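Local coordinates for beta-agarase (Persicobacter, PDB 6AII), which is a GH16-family beta-agarase that produces neoagarobiose, probably by hydrolysing the beta-1,4 linkages of agarose, at residues I9-D14 / P117-A122; I146-N151 / I219-K224. One frame throughout, in Å; residues are numbered along the deposited sequence.

Contact 1 and contact 2 lie on the two sides of one sheet of the beta-sandwich, their centres about 10 Å apart, and contact 1 is closed along the chain before contact 2 opens. In this antiparallel sheet strands 118-125 and 217-225 are neighbours joined by probable hydrogen bonds such as V120 O to V221 N, 2.8 Å. Contact 1 covers one side with the N-terminal loop, about 16 Å from the centre of the chain. Contact 2, only about 7 Å from that centre, joins the sheet to strand 144-151 of the second sheet. The inner apolar layer, between the sheets, thus packs against a strand that probably carries the catalytic residues on its other side.

Contact 1 (I9-D14 / P117-A122)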
ATOM      1  N   ILE A   9     -11.294   5.131 -17.957  1.00 26.10           N
ATOM      2  CA  ILE A   9     -10.116   5.682 -17.315  1.00 23.59           C
ATOM      3  C   ILE A   9      -8.925   4.932 -17.915  1.00 27.03           C
ATOM      4  O   ILE A   9      -8.776   3.730 -17.705  1.00 26.24           O
ATOM      5  CB  ILE A   9     -10.159   5.528 -15.788  1.00 26.61           C
ATOM      6  CG1 ILE A   9     -11.444   6.113 -15.178  1.00 29.73           C
ATOM      7  CG2 ILE A   9      -8.874   6.048 -15.093  1.00 28.34           C
ATOM      8  CD1 ILE A   9     -11.551   5.860 -13.710  1.00 32.11           C
ATOM      9  N   PRO A  10      -8.107   5.614 -18.692  1.00 25.93           N
ATOM     10  CA  PRO A  10      -7.016   4.908 -19.402  1.00 26.30           C
ATOM     11  C   PRO A  10      -6.024   4.329 -18.370  1.00 23.46           C
ATOM     12  O   PRO A  10      -5.866   4.876 -17.244  1.00 22.32           O
ATOM     13  CB  PRO A  10      -6.300   5.965 -20.242  1.00 27.15           C
ATOM     14  CG  PRO A  10      -7.183   7.184 -20.164  1.00 33.52           C
ATOM     15  CD  PRO A  10      -8.037   7.070 -18.920  1.00 28.89           C
ATOM     16  N   VAL A  11      -5.365   3.271 -18.793  1.00 22.80           N
ATOM     17  CA  VAL A  11      -4.227   2.781 -18.028  1.00 21.91           C
ATOM     18  C   VAL A  11      -3.096   3.753 -18.326  1.00 22.93           C
ATOM     19  O   VAL A  11      -2.741   3.946 -19.469  1.00 22.64           O
ATOM     20  CB  VAL A  11      -3.848   1.340 -18.399  1.00 21.33           C
ATOM     21  CG1 VAL A  11      -2.525   0.925 -17.787  1.00 22.54           C
ATOM     22  CG2 VAL A  11      -4.990   0.365 -18.037  1.00 26.01           C
ATOM     23  N   PRO A  12      -2.492   4.347 -17.288  1.00 22.01           N
ATOM     24  CA  PRO A  12      -1.533   5.364 -17.581  1.00 23.17           C
ATOM     25  C   PRO A  12      -0.152   4.906 -18.038  1.00 23.28           C
ATOM     26  O   PRO A  12       0.653   5.753 -18.528  1.00 24.49           O
ATOM     27  CB  PRO A  12      -1.440   6.091 -16.225  1.00 21.56           C
ATOM     28  CG  PRO A  12      -1.747   5.062 -15.215  1.00 22.66           C
ATOM     29  CD  PRO A  12      -2.848   4.251 -15.863  1.00 21.46           C
ATOM     30  N   ALA A  13       0.206   3.632 -17.847  1.00 21.32           N
ATOM     31  CA  ALA A  13       1.468   3.096 -18.305  1.00 20.04           C
ATOM     32  C   ALA A  13       1.281   2.622 -19.753  1.00 24.05           C
ATOM     33  O   ALA A  13       0.172   2.274 -20.120  1.00 23.84           O
ATOM     34  CB  ALA A  13       1.887   1.957 -17.441  1.00 20.75           C
ATOM     35  N   ASP A  14       2.400   2.577 -20.436  1.00 27.71           N
ATOM     36  CA  ASP A  14       2.347   2.090 -21.809  0.50 27.21           C
ATOM     37  C   ASP A  14       2.818   0.629 -21.853  1.00 23.89           C
ATOM     38  O   ASP A  14       3.855   0.229 -21.346  1.00 29.98           O
ATOM     39  CB  ASP A  14       3.121   2.988 -22.776  0.50 28.84           C
ATOM     40  CG  ASP A  14       2.992   2.464 -24.196  0.50 31.33           C
ATOM     41  OD1 ASP A  14       2.062   2.928 -24.884  0.50 35.64           O
ATOM     42  OD2 ASP A  14       3.759   1.503 -24.544  0.50 25.30           O
ATOM     43  N   PRO A 117       5.404  -8.918 -16.617  1.00 21.40           N
ATOM     44  CA  PRO A 117       4.977  -7.523 -16.763  1.00 21.12           C
ATOM     45  C   PRO A 117       3.520  -7.361 -16.299  1.00 22.24           C
ATOM     46  O   PRO A 117       2.545  -8.073 -16.715  1.00 21.82           O
ATOM     47  CB  PRO A 117       5.173  -7.157 -18.249  1.00 21.51           C
ATOM     48  CG  PRO A 117       4.967  -8.481 -18.954  1.00 26.47           C
ATOM     49  CD  PRO A 117       5.325  -9.570 -17.956  1.00 26.07           C
ATOM     50  N   VAL A 118       3.283  -6.423 -15.374  1.00 20.26           N
ATOM     51  CA  VAL A 118       1.926  -6.247 -14.859  1.00 19.24           C
ATOM     52  C   VAL A 118       1.734  -4.822 -14.328  1.00 19.56           C
ATOM     53  O   VAL A 118       2.659  -4.263 -13.773  1.00 19.84           O
ATOM     54  CB  VAL A 118       1.642  -7.252 -13.752  1.00 19.13           C
ATOM     55  CG1 VAL A 118       2.599  -7.096 -12.582  1.00 19.29           C
ATOM     56  CG2 VAL A 118       0.197  -7.235 -13.280  1.00 20.93           C
ATOM     57  N   PHE A 119       0.551  -4.300 -14.525  1.00 18.66           N
ATOM     58  CA  PHE A 119       0.168  -2.980 -13.995  1.00 18.86           C
ATOM     59  C   PHE A 119      -0.898  -3.235 -12.926  1.00 17.75           C
ATOM     60  O   PHE A 119      -1.963  -3.907 -13.203  1.00 18.73           O
ATOM     61  CB  PHE A 119      -0.322  -2.053 -15.103  1.00 18.04           C
ATOM     62  CG  PHE A 119      -0.818  -0.739 -14.556  1.00 19.40           C
ATOM     63  CD1 PHE A 119       0.070   0.281 -14.275  1.00 19.53           C
ATOM     64  CD2 PHE A 119      -2.177  -0.485 -14.413  1.00 20.04           C
ATOM     65  CE1 PHE A 119      -0.387   1.494 -13.775  1.00 21.79           C
ATOM     66  CE2 PHE A 119      -2.625   0.739 -13.918  1.00 20.35           C
ATOM     67  CZ  PHE A 119      -1.740   1.721 -13.608  1.00 18.81           C
ATOM     68  N   VAL A 120      -0.707  -2.692 -11.692  1.00 16.80           N
ATOM     69  CA  VAL A 120      -1.630  -2.893 -10.597  1.00 17.91           C
ATOM     70  C   VAL A 120      -2.049  -1.502 -10.088  1.00 17.44           C
ATOM     71  O   VAL A 120      -1.135  -0.738  -9.766  1.00 18.57           O
ATOM     72  CB  VAL A 120      -0.964  -3.677  -9.444  1.00 18.76           C
ATOM     73  CG1 VAL A 120      -1.897  -3.829  -8.251  1.00 20.44           C
ATOM     74  CG2 VAL A 120      -0.460  -5.038  -9.948  1.00 20.27           C
ATOM     75  N   GLU A 121      -3.320  -1.261  -9.934  1.00 16.00           N
ATOM     76  CA  GLU A 121      -3.772   0.089  -9.509  1.00 18.23           C
ATOM     77  C   GLU A 121      -5.002  -0.054  -8.642  1.00 18.93           C
ATOM     78  O   GLU A 121      -5.909  -0.858  -8.919  1.00 20.34           O
ATOM     79  CB  GLU A 121      -4.072   0.938 -10.721  1.00 19.30           C
ATOM     80  CG  GLU A 121      -4.309   2.417 -10.466  1.00 19.54           C
ATOM     81  CD  GLU A 121      -4.549   3.149 -11.782  1.00 20.82           C
ATOM     82  OE1 GLU A 121      -5.390   2.630 -12.589  1.00 19.56           O
ATOM     83  OE2 GLU A 121      -4.001   4.270 -11.960  1.00 22.27           O
ATOM     84  N   ALA A 122      -5.079   0.800  -7.594  1.00 17.10           N
ATOM     85  CA  ALA A 122      -6.257   0.837  -6.774  1.00 16.97           C
ATOM     86  C   ALA A 122      -6.757   2.280  -6.698  1.00 16.75           C
ATOM     87  O   ALA A 122      -5.952   3.236  -6.681  1.00 17.29           O
ATOM     88  CB  ALA A 122      -5.913   0.318  -5.394  1.00 18.83           C
TER
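V11 lays its CG1 methyl over one face of the F119 ring in a CH-pi contact, 3.9 Å from the ring centroid and 20° off the normal. At the ring edge, in its plane, sits OE1 of E121, two residues further along the same strand and so on the same side of it. The proline's CD comes within 3.6 Å of F119 CZ, the P12 and F119 side chains crossing at about a right angle, and the small A13, whose chain runs close to the sheet, sets CB 4.0 Å from F119 CD1. F119 reaches the loop because its CG lies anti to the backbone N (chi1 175°), with the ring extended from strand 118-125. This belongs to the GH16 beta-sandwich: the irregular segment 9-14, just before strand 19-23, packs on one side of a sheet, and W21, Y222 and Y232 also touch the phenyl group. Shortening F119 to an alanine is likely to strip the V11 methyl of its aromatic face and open a gap between P12, A13 and the sheet. E121 carries its extended side chain past the ring; OE1 makes a salt bridge with R319, and OE2 lies 4.0 Å from P12 CG. R319 also donates to the carbonyl oxygens of I9 and P10.

Contact 2 (I146-N151 / I219-K224); sequences IDICEN and IGVYWK
Segments 146-151 and 219-224 face each other from different sheets, nearly antiparallel at 169° between their end-to-end directions, and come closest where the CA atoms of I148 and G220 are 6.1 Å apart. The first segment contains a classic beta bulge: I148 and C149 both face V135 of strand 132-139. With E145 just before it, the sequence EIDICE matches the GH16 signature; as in relatives, E145 is probably the nucleophile and E150 the acid/base, with D147 between them assisting. I146, I148 and C149 point the other way, into the sandwich core, where apolar side chains suit the space between two sheets.

I146 extends its CD1 methyl over one face of the W223 indole, 4.0 Å from the centroid of the five-membered ring and 23° off its normal, toward the rim. The indole NE1 is spoken for by a hydrogen bond to L276 O, which should limit turning of the ring. Next along, I148 crosses V221 at about a right angle, its CG1 3.7 Å from V221 CG1. Its CG2 comes within 4.0 Å of G220 CA, where glycine puts no side chain in the way. The branched I148 also slides past I219 in the opposite direction, the two CG2 methyls 3.8 Å apart. At the far end C149 SG rests 3.6 Å from I219 CD1, a thiol being small and apolar enough for this buried corner. I148 O, in the bulge, is buried with no polar partner in the model, and the I219 CG2 methyl lies 3.3 Å from it.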
ATOM      1  N   ILE A 146       6.784  -5.035  -3.192  1.00 20.10           N
ATOM      2  CA  ILE A 146       6.641  -3.739  -3.829  1.00 18.71           C
ATOM      3  C   ILE A 146       5.603  -2.923  -3.060  1.00 18.92           C
ATOM      4  O   ILE A 146       4.532  -3.399  -2.828  1.00 21.83           O
ATOM      5  CB  ILE A 146       6.234  -3.937  -5.310  1.00 19.23           C
ATOM      6  CG1 ILE A 146       7.352  -4.623  -6.086  1.00 19.78           C
ATOM      7  CG2 ILE A 146       5.834  -2.585  -5.939  1.00 20.58           C
ATOM      8  CD1 ILE A 146       6.910  -5.165  -7.445  1.00 22.93           C
ATOM      9  N   ASP A 147       5.940  -1.696  -2.707  1.00 19.13           N
ATOM     10  CA  ASP A 147       5.021  -0.836  -1.938  1.00 19.73           C
ATOM     11  C   ASP A 147       4.434   0.229  -2.885  1.00 20.18           C
ATOM     12  O   ASP A 147       5.177   1.191  -3.280  1.00 23.71           O
ATOM     13  CB  ASP A 147       5.762  -0.130  -0.817  1.00 19.98           C
ATOM     14  CG  ASP A 147       6.447  -1.157   0.068  1.00 23.67           C
ATOM     15  OD1 ASP A 147       5.766  -2.115   0.483  1.00 24.27           O
ATOM     16  OD2 ASP A 147       7.689  -1.049   0.184  1.00 27.94           O
ATOM     17  N   ILE A 148       3.122   0.008  -3.179  1.00 18.23           N
ATOM     18  CA  ILE A 148       2.375   0.858  -4.048  1.00 16.57           C
ATOM     19  C   ILE A 148       2.077   2.173  -3.315  1.00 19.82           C
ATOM     20  O   ILE A 148       2.189   3.243  -3.881  1.00 18.25           O
ATOM     21  CB  ILE A 148       1.150   0.153  -4.601  1.00 18.84           C
ATOM     22  CG1 ILE A 148       1.592  -1.066  -5.433  1.00 21.39           C
ATOM     23  CG2 ILE A 148       0.330   1.088  -5.456  1.00 20.64           C
ATOM     24  CD1 ILE A 148       0.485  -1.929  -5.931  1.00 20.56           C
ATOM     25  N   CYS A 149       1.674   2.052  -2.074  1.00 21.41           N
ATOM     26  CA  CYS A 149       1.291   3.238  -1.269  1.00 22.37           C
ATOM     27  C   CYS A 149       1.475   2.894   0.212  1.00 20.60           C
ATOM     28  O   CYS A 149       0.872   1.932   0.665  1.00 19.86           O
ATOM     29  CB  CYS A 149      -0.163   3.584  -1.515  1.00 20.39           C
ATOM     30  SG  CYS A 149      -0.864   4.812  -0.328  1.00 23.25           S
ATOM     31  N   GLU A 150       2.281   3.660   0.944  1.00 20.27           N
ATOM     32  CA  GLU A 150       2.207   3.696   2.377  1.00 20.16           C
ATOM     33  C   GLU A 150       1.955   5.151   2.736  1.00 22.32           C
ATOM     34  O   GLU A 150       2.694   6.045   2.324  1.00 20.21           O
ATOM     35  CB  GLU A 150       3.457   3.197   3.142  1.00 20.95           C
ATOM     36  CG  GLU A 150       3.877   1.828   2.727  1.00 23.50           C
ATOM     37  CD  GLU A 150       5.121   1.406   3.508  1.00 29.14           C
ATOM     38  OE1 GLU A 150       6.178   1.449   2.867  1.00 26.75           O
ATOM     39  OE2 GLU A 150       5.023   1.140   4.769  1.00 27.12           O
ATOM     40  N   ASN A 151       0.853   5.385   3.405  1.00 19.30           N
ATOM     41  CA  ASN A 151       0.409   6.726   3.720  1.00 21.51           C
ATOM     42  C   ASN A 151      -0.172   6.716   5.120  1.00 19.37           C
ATOM     43  O   ASN A 151      -0.613   5.633   5.560  1.00 20.84           O
ATOM     44  CB  ASN A 151      -0.634   7.150   2.685  1.00 23.50           C
ATOM     45  CG  ASN A 151      -1.433   8.371   3.090  1.00 27.21           C
ATOM     46  OD1 ASN A 151      -2.424   8.197   3.784  1.00 28.89           O
ATOM     47  ND2 ASN A 151      -0.857   9.523   2.879  1.00 32.14           N
ATOM     48  N   ILE A 219      -3.607   5.009  -7.110  1.00 18.04           N
ATOM     49  CA  ILE A 219      -2.180   4.747  -7.004  1.00 18.54           C
ATOM     50  C   ILE A 219      -1.914   3.397  -7.658  1.00 17.51           C
ATOM     51  O   ILE A 219      -2.599   2.410  -7.384  1.00 17.12           O
ATOM     52  CB  ILE A 219      -1.681   4.772  -5.533  1.00 20.02           C
ATOM     53  CG1 ILE A 219      -2.280   5.956  -4.808  1.00 25.66           C
ATOM     54  CG2 ILE A 219      -0.177   4.831  -5.523  1.00 23.20           C
ATOM     55  CD1 ILE A 219      -2.443   5.807  -3.355  1.00 32.38           C
ATOM     56  N   GLY A 220      -0.923   3.409  -8.532  1.00 17.93           N
ATOM     57  CA  GLY A 220      -0.592   2.180  -9.234  1.00 18.50           C
ATOM     58  C   GLY A 220       0.871   2.033  -9.553  1.00 17.68           C
ATOM     59  O   GLY A 220       1.645   3.013  -9.512  1.00 17.62           O
ATOM     60  N   VAL A 221       1.243   0.787  -9.875  1.00 16.80           N
ATOM     61  CA  VAL A 221       2.646   0.489 -10.259  1.00 16.59           C
ATOM     62  C   VAL A 221       2.632  -0.345 -11.533  1.00 17.80           C
ATOM     63  O   VAL A 221       1.800  -1.235 -11.634  1.00 17.66           O
ATOM     64  CB  VAL A 221       3.405  -0.218  -9.136  1.00 19.31           C
ATOM     65  CG1 VAL A 221       2.882  -1.617  -8.869  1.00 21.03           C
ATOM     66  CG2 VAL A 221       4.891  -0.310  -9.416  1.00 21.49           C
ATOM     67  N   TYR A 222       3.567  -0.029 -12.430  1.00 18.48           N
ATOM     68  CA  TYR A 222       3.876  -0.897 -13.546  1.00 18.81           C
ATOM     69  C   TYR A 222       5.170  -1.619 -13.174  1.00 19.06           C
ATOM     70  O   TYR A 222       6.237  -1.025 -13.150  1.00 19.93           O
ATOM     71  CB  TYR A 222       4.016  -0.107 -14.853  1.00 19.24           C
ATOM     72  CG  TYR A 222       4.324  -0.913 -16.108  1.00 19.26           C
ATOM     73  CD1 TYR A 222       3.976  -2.256 -16.179  1.00 22.33           C
ATOM     74  CD2 TYR A 222       4.893  -0.294 -17.207  1.00 23.02           C
ATOM     75  CE1 TYR A 222       4.224  -2.979 -17.342  1.00 23.83           C
ATOM     76  CE2 TYR A 222       5.108  -1.006 -18.385  1.00 25.95           C
ATOM     77  CZ  TYR A 222       4.785  -2.341 -18.430  1.00 27.64           C
ATOM     78  OH  TYR A 222       4.963  -3.131 -19.550  1.00 31.79           O
ATOM     79  N   TRP A 223       5.031  -2.899 -12.880  1.00 20.22           N
ATOM     80  CA  TRP A 223       6.151  -3.761 -12.679  1.00 21.19           C
ATOM     81  C   TRP A 223       6.491  -4.390 -14.051  1.00 20.84           C
ATOM     82  O   TRP A 223       5.861  -5.363 -14.429  1.00 21.66           O
ATOM     83  CB  TRP A 223       5.823  -4.803 -11.624  1.00 21.35           C
ATOM     84  CG  TRP A 223       6.851  -5.854 -11.317  1.00 19.87           C
ATOM     85  CD1 TRP A 223       8.173  -5.896 -11.678  1.00 20.58           C
ATOM     86  CD2 TRP A 223       6.562  -7.085 -10.624  1.00 19.88           C
ATOM     87  NE1 TRP A 223       8.727  -7.053 -11.157  1.00 19.65           N
ATOM     88  CE2 TRP A 223       7.763  -7.810 -10.563  1.00 19.51           C
ATOM     89  CE3 TRP A 223       5.399  -7.591  -9.993  1.00 18.16           C
ATOM     90  CZ2 TRP A 223       7.821  -9.061  -9.910  1.00 21.41           C
ATOM     91  CZ3 TRP A 223       5.467  -8.821  -9.367  1.00 21.78           C
ATOM     92  CH2 TRP A 223       6.679  -9.526  -9.317  1.00 22.11           C
ATOM     93  N   LYS A 224       7.352  -3.717 -14.749  1.00 19.58           N
ATOM     94  CA  LYS A 224       7.535  -3.934 -16.190  1.00 21.11           C
ATOM     95  C   LYS A 224       8.459  -5.152 -16.436  1.00 22.37           C
ATOM     96  O   LYS A 224       8.161  -6.055 -17.268  1.00 21.68           O
ATOM     97  CB  LYS A 224       8.111  -2.695 -16.845  1.00 23.46           C
ATOM     98  CG  LYS A 224       8.450  -2.901 -18.304  1.00 24.99           C
ATOM     99  CD  LYS A 224       8.871  -1.594 -18.957  1.00 27.81           C
ATOM    100  CE  LYS A 224       9.254  -1.709 -20.414  1.00 31.48           C
ATOM    101  NZ  LYS A 224       9.509  -0.339 -20.916  1.00 34.45           N
TER